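Local coordinates for hypothetical protein (Bacteroides caccae, PDB 4M8R) that is of unknown function but joins an N-terminal Ig-like domain to a WD40-like domain of the beta-propeller type, at residues R393-F398 with T406-L411; K368-T373 with P415-V420; F307-A312 with G380-L385. All coordinates share one frame; numbering follows the deposited sequence.

Interactions 1, 2 and 3 all involve one four-stranded antiparallel sheet, residues 368-407, and so illustrate how a propeller blade is held from within and by its neighbours. Interaction 1, partly buried, lies inside the blade, pairing its last two strands through backbone bonds and polar side chains. Interactions 2 and 3 run between what are probably neighbouring blades: in the former the first strand of the sheet faces 415-420 through a serine hydroxyl and small side chains, in the latter the second strand faces 307-312 in a buried contact of ring and aliphatic packing with one backbone bond and a water. Interactions 1 and 3 both meet a second subunit. Arg393-Asn417 and Asp397-Thr383 bonds tie interaction 1 to the others.

Interaction 1 (R393-F398 with T406-L411); sequences RTTSDF and TDYTDL
Thr395, Tyr408 and Asp397 hide the most surface here, and the tyrosine ring is the piece the other two share. Thr395 divides its branches: the methyl CG2, anti to the backbone N, packs 3.8 Å from Tyr408 CD1, while OG1 turns to Leu411, touching its CB and giving a weak hydrogen bond to Leu411 O at 3.5 Å. The carbonyl of Thr395 works twice, accepting Tyr408 N at 3.0 Å in a nearly straight bond and lying in the ring plane at the tyrosine's edge. Farther along that edge sits Asp397 OD1. The carboxylate stands at 89° to the ring, and its OD2 receives Tyr408 OH at 2.7 Å in a weak bond; both groups have other partners, Thr383 OG1 for Asp397 OD1 and Arg375 for the tyrosine hydroxyl. Thr137 of the second subunit packs on Asp397, Thr406 and Tyr408. On the opposite sheet face, Ser396 OG reaches Asp407 OD1 at 2.6 Å from the anti side of the carboxylate. Asp397 and Thr406 exchange two backbone hydrogen bonds; a type I turn, Tyr408 to Leu411, then brings Leu411 back beside Thr395. This is the hairpin of the third and fourth strands, 394-399 and 404-407, of a four-stranded blade, as in WD40-like beta-propellers.

Interaction 2 (K368-T373 with P415-V420); sequences KVVSIT and PYNSVV. With EDO (1,2-ethanediol), chain H.
Ser371 and Thr373 both place their hydroxyl oxygen anti to the backbone N (chi1 -164° and -176°), which turns the two oxygens toward Val419 and Val420. The segments probably belong to the innermost strands of successive propeller blades, whose touching parts run parallel to within 2°. The C-terminal strand 419-422 pairs with 118-123 in the next sheet, consistent with the closure in which the end of a propeller's chain completes the blade begun by its start. Side chains of 368-373 meet mainly the backbone of 415-420: Ser371 OG accepts Val419 N at 3.2 Å, a nearly straight bond. Thr373 splits its contact, its methyl CG2 resting 3.6 Å from Val419 O and its OG1 3.7 Å from Val420 CA, where Trp421 N also bonds to that hydroxyl. At the other end Val370 lays CG2 against Asn417 O at 3.8 Å. The side-chain oxygen OD1 of Asn417 is bound by Arg393 NH2. Away from the neighbouring strand, a 1,2-ethanediol, probably from the crystallisation liquor, makes a weak bond with Ile372 O. Between Val370 O and Asn417 O, 3.1 Å apart, there is no hydrogen bond, since both are acceptors; Val370 O takes a weak hydrogen bond from Tyr260 OH.

Interaction 3 (F307-A312 with G380-L385); sequences FYFGMA and GTITVL. With EDO (1,2-ethanediol), chain H.
The ring of Phe309 carries Ile382 CG2 over the centre of one face, a CH-pi contact 3.9 Å from the ring centroid and only 12° off the normal, while the backbone of Gly380 and Thr381 meets its edge in the ring plane, Gly380 C lying 3.6 Å from Phe309 CD2. Phe309 CG stands anti to the carbonyl carbon (chi1 -72°), a setting that carries the ring across to the other strand. Trp400 adds an edge-to-face ring contact with Phe309. Ile382 CG2 also touches Tyr308 O at 3.5 Å, an oxygen that Asn374 ND2 binds. Around the Tyr308 ring, O2 of a 1,2-ethanediol lies obliquely, and it accepts Tyr308 N at 2.9 Å.

All this is consistent with packing between neighbouring propeller blades: strand 307-310, in the sheet 303-364, runs roughly antiparallel to strand 381-385, in the sheet 368-407, skewed to 139°. With an alanine in place of Phe309, Ile382 CG2 would probably lose the aromatic face it rests on, and a gap would open beside Gly380 and Trp400.

Where the strands approach at their ends, Gly380 N donates to Gly310 O at 2.8 Å. Gly380 has a positive phi, which favours glycine, and its CA lies 4.0 Å from SE of selenomethionine Met311. A water joins the two backbones, accepting from Gly310 N at 2.8 Å and donating to Thr381 O at 3.0 Å.

Interaction 1 (R393-F398 with T406-L411)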
loop_
_atom_site.group_PDB
_atom_site.type_symbol
_atom_site.label_atom_id
_atom_site.label_comp_id
_atom_site.label_asym_id
_atom_site.label_seq_id
_atom_site.Cartn_x
_atom_site.Cartn_y
_atom_site.Cartn_z
ATOM N N ARG A 393 -23.856 -19.390 -30.894
ATOM C CA ARG A 393 -23.493 -18.799 -29.605
ATOM C C ARG A 393 -22.774 -17.455 -29.741
ATOM O O ARG A 393 -22.030 -17.229 -30.695
ATOM C CB ARG A 393 -22.641 -19.779 -28.790
ATOM C CG ARG A 393 -23.465 -20.586 -27.805
ATOM C CD ARG A 393 -22.722 -21.791 -27.269
ATOM N NE ARG A 393 -23.454 -22.423 -26.173
ATOM C CZ ARG A 393 -24.543 -23.176 -26.314
ATOM N NH1 ARG A 393 -25.069 -23.413 -27.513
ATOM N NH2 ARG A 393 -25.123 -23.697 -25.239
ATOM N N THR A 394 -23.007 -16.570 -28.773
ATOM C CA THR A 394 -22.472 -15.207 -28.803
ATOM C C THR A 394 -21.814 -14.864 -27.468
ATOM O O THR A 394 -22.314 -15.242 -26.411
ATOM C CB THR A 394 -23.592 -14.186 -29.095
ATOM O OG1 THR A 394 -24.326 -14.602 -30.252
ATOM C CG2 THR A 394 -23.022 -12.787 -29.333
ATOM N N THR A 395 -20.690 -14.155 -27.528
ATOM C CA THR A 395 -19.999 -13.678 -26.339
ATOM C C THR A 395 -20.028 -12.158 -26.352
ATOM O O THR A 395 -19.657 -11.542 -27.351
ATOM C CB THR A 395 -18.536 -14.154 -26.318
ATOM O OG1 THR A 395 -18.483 -15.552 -26.629
ATOM C CG2 THR A 395 -17.907 -13.915 -24.953
ATOM N N SER A 396 -20.459 -11.547 -25.250
ATOM C CA SER A 396 -20.628 -10.095 -25.220
ATOM C C SER A 396 -20.402 -9.482 -23.840
ATOM O O SER A 396 -20.763 -10.069 -22.820
ATOM C CB SER A 396 -22.027 -9.733 -25.719
ATOM O OG SER A 396 -22.047 -8.418 -26.241
ATOM N N ASP A 397 -19.795 -8.298 -23.830
ATOM C CA ASP A 397 -19.561 -7.534 -22.602
ATOM C C ASP A 397 -20.646 -6.478 -22.423
ATOM O O ASP A 397 -21.018 -5.807 -23.383
ATOM C CB ASP A 397 -18.202 -6.813 -22.650
ATOM C CG ASP A 397 -17.041 -7.684 -22.198
ATOM O OD1 ASP A 397 -17.246 -8.852 -21.794
ATOM O OD2 ASP A 397 -15.903 -7.181 -22.245
ATOM N N PHE A 398 -21.142 -6.333 -21.199
ATOM C CA PHE A 398 -22.001 -5.206 -20.849
ATOM C C PHE A 398 -21.231 -4.249 -19.947
ATOM O O PHE A 398 -20.691 -4.665 -18.923
ATOM C CB PHE A 398 -23.256 -5.678 -20.127
ATOM C CG PHE A 398 -24.254 -4.582 -19.889
ATOM C CD1 PHE A 398 -25.052 -4.119 -20.926
ATOM C CD2 PHE A 398 -24.389 -4.006 -18.634
ATOM C CE1 PHE A 398 -25.974 -3.108 -20.714
ATOM C CE2 PHE A 398 -25.308 -2.994 -18.414
ATOM C CZ PHE A 398 -26.104 -2.546 -19.454
ATOM N N THR A 406 -21.238 -5.026 -26.113
ATOM C CA THR A 406 -20.212 -5.033 -27.152
ATOM C C THR A 406 -19.779 -6.478 -27.394
ATOM O O THR A 406 -19.217 -7.129 -26.507
ATOM C CB THR A 406 -18.995 -4.179 -26.757
ATOM O OG1 THR A 406 -19.418 -3.080 -25.942
ATOM C CG2 THR A 406 -18.293 -3.652 -27.993
ATOM N N ASP A 407 -20.057 -6.975 -28.592
ATOM C CA ASP A 407 -19.805 -8.370 -28.928
ATOM C C ASP A 407 -18.327 -8.602 -29.246
ATOM O O ASP A 407 -17.665 -7.746 -29.836
ATOM C CB ASP A 407 -20.653 -8.792 -30.140
ATOM C CG ASP A 407 -22.151 -8.602 -29.920
ATOM O OD1 ASP A 407 -22.628 -8.696 -28.768
ATOM O OD2 ASP A 407 -22.861 -8.364 -30.917
ATOM N N TYR A 408 -17.822 -9.767 -28.847
ATOM C CA TYR A 408 -16.524 -10.256 -29.300
ATOM C C TYR A 408 -16.705 -10.888 -30.678
ATOM O O TYR A 408 -17.375 -11.913 -30.803
ATOM C CB TYR A 408 -15.976 -11.301 -28.326
ATOM C CG TYR A 408 -15.577 -10.750 -26.972
ATOM C CD1 TYR A 408 -16.523 -10.534 -25.977
ATOM C CD2 TYR A 408 -14.249 -10.454 -26.688
ATOM C CE1 TYR A 408 -16.159 -10.030 -24.738
ATOM C CE2 TYR A 408 -13.872 -9.953 -25.456
ATOM C CZ TYR A 408 -14.827 -9.741 -24.485
ATOM O OH TYR A 408 -14.443 -9.246 -23.264
ATOM N N THR A 409 -16.124 -10.283 -31.710
ATOM C CA THR A 409 -16.304 -10.769 -33.080
ATOM C C THR A 409 -15.505 -12.041 -33.407
ATOM O O THR A 409 -15.845 -12.756 -34.349
ATOM C CB THR A 409 -15.963 -9.672 -34.109
ATOM O OG1 THR A 409 -14.710 -9.068 -33.770
ATOM C CG2 THR A 409 -17.054 -8.605 -34.130
ATOM N N ASP A 410 -14.453 -12.323 -32.642
ATOM C CA ASP A 410 -13.680 -13.560 -32.826
ATOM C C ASP A 410 -14.384 -14.797 -32.278
ATOM O O ASP A 410 -13.992 -15.922 -32.590
ATOM C CB ASP A 410 -12.316 -13.450 -32.136
ATOM C CG ASP A 410 -11.391 -12.463 -32.812
ATOM O OD1 ASP A 410 -11.690 -12.020 -33.944
ATOM O OD2 ASP A 410 -10.348 -12.139 -32.205
ATOM N N LEU A 411 -15.412 -14.590 -31.459
ATOM C CA LEU A 411 -15.974 -15.654 -30.629
ATOM C C LEU A 411 -17.461 -15.911 -30.921
ATOM O O LEU A 411 -18.338 -15.614 -30.098
ATOM C CB LEU A 411 -15.755 -15.304 -29.152
ATOM C CG LEU A 411 -14.361 -14.791 -28.777
ATOM C CD1 LEU A 411 -14.322 -14.456 -27.297
ATOM C CD2 LEU A 411 -13.262 -15.786 -29.125
#

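Interaction 2 (K368-T373 with P415-V420)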
loop_
_atom_site.group_PDB
_atom_site.type_symbol
_atom_site.label_atom_id
_atom_site.label_comp_id
_atom_site.label_asym_id
_atom_site.label_seq_id
_atom_site.Cartn_x
_atom_site.Cartn_y
_atom_site.Cartn_z
ATOM N N LYS A 368 -30.776 -16.674 -24.636
ATOM C CA LYS A 368 -30.623 -17.344 -23.347
ATOM C C LYS A 368 -29.179 -17.274 -22.855
ATOM O O LYS A 368 -28.265 -17.779 -23.511
ATOM C CB LYS A 368 -31.058 -18.808 -23.458
ATOM C CG LYS A 368 -31.091 -19.538 -22.123
ATOM C CD LYS A 368 -31.557 -20.977 -22.265
ATOM C CE LYS A 368 -31.485 -21.702 -20.931
ATOM N NZ LYS A 368 -31.691 -23.167 -21.073
ATOM N N VAL A 369 -28.981 -16.649 -21.695
ATOM C CA VAL A 369 -27.663 -16.568 -21.071
ATOM C C VAL A 369 -27.336 -17.907 -20.431
ATOM O O VAL A 369 -28.131 -18.418 -19.651
ATOM C CB VAL A 369 -27.617 -15.485 -19.974
ATOM C CG1 VAL A 369 -26.271 -15.502 -19.255
ATOM C CG2 VAL A 369 -27.885 -14.106 -20.559
ATOM N N VAL A 370 -26.174 -18.467 -20.760
ATOM C CA VAL A 370 -25.738 -19.758 -20.198
ATOM C C VAL A 370 -24.463 -19.681 -19.354
ATOM O O VAL A 370 -24.128 -20.637 -18.654
ATOM C CB VAL A 370 -25.532 -20.825 -21.294
ATOM C CG1 VAL A 370 -26.877 -21.259 -21.859
ATOM C CG2 VAL A 370 -24.603 -20.317 -22.392
ATOM N N SER A 371 -23.755 -18.558 -19.427
ATOM C CA SER A 371 -22.599 -18.333 -18.583
ATOM C C SER A 371 -22.379 -16.840 -18.389
ATOM O O SER A 371 -22.639 -16.044 -19.295
ATOM C CB SER A 371 -21.356 -18.964 -19.206
ATOM O OG SER A 371 -20.312 -19.086 -18.256
ATOM N N ILE A 372 -21.924 -16.471 -17.191
ATOM C CA ILE A 372 -21.512 -15.103 -16.882
ATOM C C ILE A 372 -20.176 -15.166 -16.153
ATOM O O ILE A 372 -19.972 -16.023 -15.296
ATOM C CB ILE A 372 -22.539 -14.376 -15.982
ATOM C CG1 ILE A 372 -23.939 -14.437 -16.595
ATOM C CG2 ILE A 372 -22.126 -12.923 -15.765
ATOM C CD1 ILE A 372 -24.995 -13.712 -15.790
ATOM N N THR A 373 -19.278 -14.245 -16.482
ATOM C CA THR A 373 -17.971 -14.197 -15.837
ATOM C C THR A 373 -17.362 -12.795 -15.966
ATOM O O THR A 373 -17.854 -11.979 -16.747
ATOM C CB THR A 373 -17.044 -15.290 -16.407
ATOM O OG1 THR A 373 -15.795 -15.291 -15.705
ATOM C CG2 THR A 373 -16.821 -15.096 -17.910
ATOM N N PRO A 415 -18.117 -23.687 -28.823
ATOM C CA PRO A 415 -18.848 -24.907 -28.459
ATOM C C PRO A 415 -18.792 -25.197 -26.948
ATOM O O PRO A 415 -18.350 -26.274 -26.533
ATOM C CB PRO A 415 -18.124 -25.989 -29.266
ATOM C CG PRO A 415 -16.720 -25.502 -29.340
ATOM C CD PRO A 415 -16.794 -23.998 -29.395
ATOM N N TYR A 416 -19.259 -24.237 -26.145
ATOM C CA TYR A 416 -19.175 -24.298 -24.683
ATOM C C TYR A 416 -20.480 -23.843 -24.039
ATOM O O TYR A 416 -21.185 -22.991 -24.585
ATOM C CB TYR A 416 -18.070 -23.371 -24.156
ATOM C CG TYR A 416 -16.756 -23.396 -24.904
ATOM C CD1 TYR A 416 -15.974 -24.541 -24.941
ATOM C CD2 TYR A 416 -16.279 -22.257 -25.547
ATOM C CE1 TYR A 416 -14.765 -24.563 -25.616
ATOM C CE2 TYR A 416 -15.067 -22.268 -26.224
ATOM C CZ TYR A 416 -14.317 -23.424 -26.253
ATOM O OH TYR A 416 -13.117 -23.445 -26.921
ATOM N N ASN A 417 -20.781 -24.396 -22.866
ATOM C CA ASN A 417 -21.860 -23.887 -22.004
ATOM C C ASN A 417 -21.332 -23.020 -20.867
ATOM O O ASN A 417 -22.074 -22.215 -20.300
ATOM C CB ASN A 417 -22.685 -25.038 -21.410
ATOM C CG ASN A 417 -23.826 -25.471 -22.311
ATOM O OD1 ASN A 417 -24.557 -24.638 -22.847
ATOM N ND2 ASN A 417 -23.995 -26.780 -22.469
ATOM N N SER A 418 -20.059 -23.200 -20.525
ATOM C CA SER A 418 -19.416 -22.398 -19.496
ATOM C C SER A 418 -18.117 -21.825 -20.026
ATOM O O SER A 418 -17.304 -22.544 -20.615
ATOM C CB SER A 418 -19.130 -23.249 -18.261
ATOM O OG SER A 418 -20.306 -23.890 -17.809
ATOM N N VAL A 419 -17.936 -20.524 -19.826
ATOM C CA VAL A 419 -16.647 -19.881 -20.063
ATOM C C VAL A 419 -16.253 -19.095 -18.823
ATOM O O VAL A 419 -17.113 -18.681 -18.047
ATOM C CB VAL A 419 -16.659 -18.946 -21.290
ATOM C CG1 VAL A 419 -16.828 -19.757 -22.565
ATOM C CG2 VAL A 419 -17.738 -17.878 -21.168
ATOM N N VAL A 420 -14.954 -18.890 -18.650
ATOM C CA VAL A 420 -14.431 -18.219 -17.472
ATOM C C VAL A 420 -13.212 -17.381 -17.822
ATOM O O VAL A 420 -12.321 -17.833 -18.538
ATOM C CB VAL A 420 -14.082 -19.243 -16.361
ATOM C CG1 VAL A 420 -13.173 -20.349 -16.891
ATOM C CG2 VAL A 420 -13.443 -18.551 -15.166
HETATM C C1 EDO H . -21.041 -14.525 -11.833
HETATM O O1 EDO H . -20.392 -15.793 -11.966
HETATM C C2 EDO H . -20.012 -13.431 -12.082
HETATM O O2 EDO H . -20.617 -12.131 -12.075
#

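Interaction 3 (F307-A312 with G380-L385)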
loop_
_atom_site.group_PDB
_atom_site.type_symbol
_atom_site.label_atom_id
_atom_site.label_comp_id
_atom_site.label_asym_id
_atom_site.label_seq_id
_atom_site.Cartn_x
_atom_site.Cartn_y
_atom_site.Cartn_z
ATOM N N PHE A 307 -24.841 -12.690 -10.470
ATOM C CA PHE A 307 -23.671 -11.999 -11.001
ATOM C C PHE A 307 -23.272 -10.824 -10.126
ATOM O O PHE A 307 -24.015 -10.418 -9.236
ATOM C CB PHE A 307 -23.945 -11.502 -12.423
ATOM C CG PHE A 307 -25.029 -10.463 -12.502
ATOM C CD1 PHE A 307 -24.746 -9.127 -12.262
ATOM C CD2 PHE A 307 -26.330 -10.821 -12.813
ATOM C CE1 PHE A 307 -25.742 -8.168 -12.330
ATOM C CE2 PHE A 307 -27.328 -9.865 -12.887
ATOM C CZ PHE A 307 -27.038 -8.540 -12.642
ATOM N N TYR A 308 -22.084 -10.293 -10.391
ATOM C CA TYR A 308 -21.661 -9.038 -9.793
ATOM C C TYR A 308 -20.878 -8.200 -10.786
ATOM O O TYR A 308 -20.255 -8.736 -11.696
ATOM C CB TYR A 308 -20.816 -9.286 -8.541
ATOM C CG TYR A 308 -19.407 -9.767 -8.796
ATOM C CD1 TYR A 308 -19.130 -11.120 -8.986
ATOM C CD2 TYR A 308 -18.343 -8.870 -8.815
ATOM C CE1 TYR A 308 -17.836 -11.566 -9.201
ATOM C CE2 TYR A 308 -17.047 -9.302 -9.030
ATOM C CZ TYR A 308 -16.798 -10.649 -9.228
ATOM O OH TYR A 308 -15.511 -11.069 -9.450
ATOM N N PHE A 309 -20.933 -6.885 -10.605
ATOM C CA PHE A 309 -20.026 -5.953 -11.272
ATOM C C PHE A 309 -19.016 -5.463 -10.242
ATOM O O PHE A 309 -19.411 -4.971 -9.194
ATOM C CB PHE A 309 -20.781 -4.726 -11.781
ATOM C CG PHE A 309 -21.664 -4.983 -12.965
ATOM C CD1 PHE A 309 -22.963 -5.426 -12.791
ATOM C CD2 PHE A 309 -21.208 -4.732 -14.253
ATOM C CE1 PHE A 309 -23.787 -5.640 -13.886
ATOM C CE2 PHE A 309 -22.025 -4.946 -15.350
ATOM C CZ PHE A 309 -23.319 -5.401 -15.166
ATOM N N GLY A 310 -17.727 -5.598 -10.533
ATOM C CA GLY A 310 -16.686 -4.985 -9.713
ATOM C C GLY A 310 -16.489 -3.549 -10.162
ATOM O O GLY A 310 -16.057 -3.310 -11.287
HETATM N N MSE A 311 -16.817 -2.593 -9.293
HETATM C CA MSE A 311 -16.807 -1.166 -9.656
HETATM C C MSE A 311 -15.478 -0.494 -9.400
HETATM O O MSE A 311 -15.314 0.688 -9.698
HETATM C CB MSE A 311 -17.907 -0.445 -8.884
HETATM C CG MSE A 311 -19.273 -1.091 -9.097
HETATM SE SE MSE A 311 -19.775 -1.119 -10.997
HETATM C CE MSE A 311 -19.875 0.819 -11.339
ATOM N N ALA A 312 -14.529 -1.237 -8.834
ATOM C CA ALA A 312 -13.134 -0.806 -8.740
ATOM C C ALA A 312 -12.242 -2.036 -8.778
ATOM O O ALA A 312 -12.724 -3.160 -8.625
ATOM C CB ALA A 312 -12.896 -0.034 -7.457
ATOM N N GLY A 380 -16.471 -2.485 -13.921
ATOM C CA GLY A 380 -17.873 -2.283 -14.270
ATOM C C GLY A 380 -18.343 -3.006 -15.517
ATOM O O GLY A 380 -19.168 -2.480 -16.262
ATOM N N THR A 381 -17.832 -4.211 -15.751
ATOM C CA THR A 381 -18.304 -5.026 -16.868
ATOM C C THR A 381 -18.554 -6.464 -16.443
ATOM O O THR A 381 -17.974 -6.950 -15.472
ATOM C CB THR A 381 -17.317 -5.045 -18.057
ATOM O OG1 THR A 381 -16.157 -5.811 -17.717
ATOM C CG2 THR A 381 -16.896 -3.635 -18.449
ATOM N N ILE A 382 -19.434 -7.124 -17.183
ATOM C CA ILE A 382 -19.582 -8.569 -17.122
ATOM C C ILE A 382 -19.440 -9.118 -18.528
ATOM O O ILE A 382 -19.671 -8.408 -19.510
ATOM C CB ILE A 382 -20.938 -9.004 -16.537
ATOM C CG1 ILE A 382 -22.108 -8.396 -17.318
ATOM C CG2 ILE A 382 -21.023 -8.610 -15.070
ATOM C CD1 ILE A 382 -23.458 -8.950 -16.908
ATOM N N THR A 383 -19.045 -10.379 -18.617
ATOM C CA THR A 383 -18.927 -11.056 -19.889
ATOM C C THR A 383 -19.936 -12.175 -19.904
ATOM O O THR A 383 -20.014 -12.961 -18.963
ATOM C CB THR A 383 -17.516 -11.607 -20.084
ATOM O OG1 THR A 383 -16.584 -10.517 -20.026
ATOM C CG2 THR A 383 -17.396 -12.318 -21.423
ATOM N N VAL A 384 -20.708 -12.242 -20.983
ATOM C CA VAL A 384 -21.878 -13.100 -21.046
ATOM C C VAL A 384 -21.838 -13.982 -22.285
ATOM O O VAL A 384 -21.400 -13.548 -23.348
ATOM C CB VAL A 384 -23.158 -12.246 -21.059
ATOM C CG1 VAL A 384 -24.393 -13.114 -21.233
ATOM C CG2 VAL A 384 -23.253 -11.433 -19.776
ATOM N N LEU A 385 -22.304 -15.220 -22.127
ATOM C CA LEU A 385 -22.391 -16.176 -23.216
ATOM C C LEU A 385 -23.861 -16.495 -23.495
ATOM O O LEU A 385 -24.554 -17.017 -22.624
ATOM C CB LEU A 385 -21.628 -17.450 -22.847
ATOM C CG LEU A 385 -21.454 -18.504 -23.943
ATOM C CD1 LEU A 385 -20.517 -18.022 -25.042
ATOM C CD2 LEU A 385 -20.931 -19.791 -23.334
HETATM C C1 EDO H . -21.041 -14.525 -11.833
HETATM O O1 EDO H . -20.392 -15.793 -11.966
HETATM C C2 EDO H . -20.012 -13.431 -12.082
HETATM O O2 EDO H . -20.617 -12.131 -12.075
HETATM O O HOH W 1 -16.485 -6.501 -12.920
#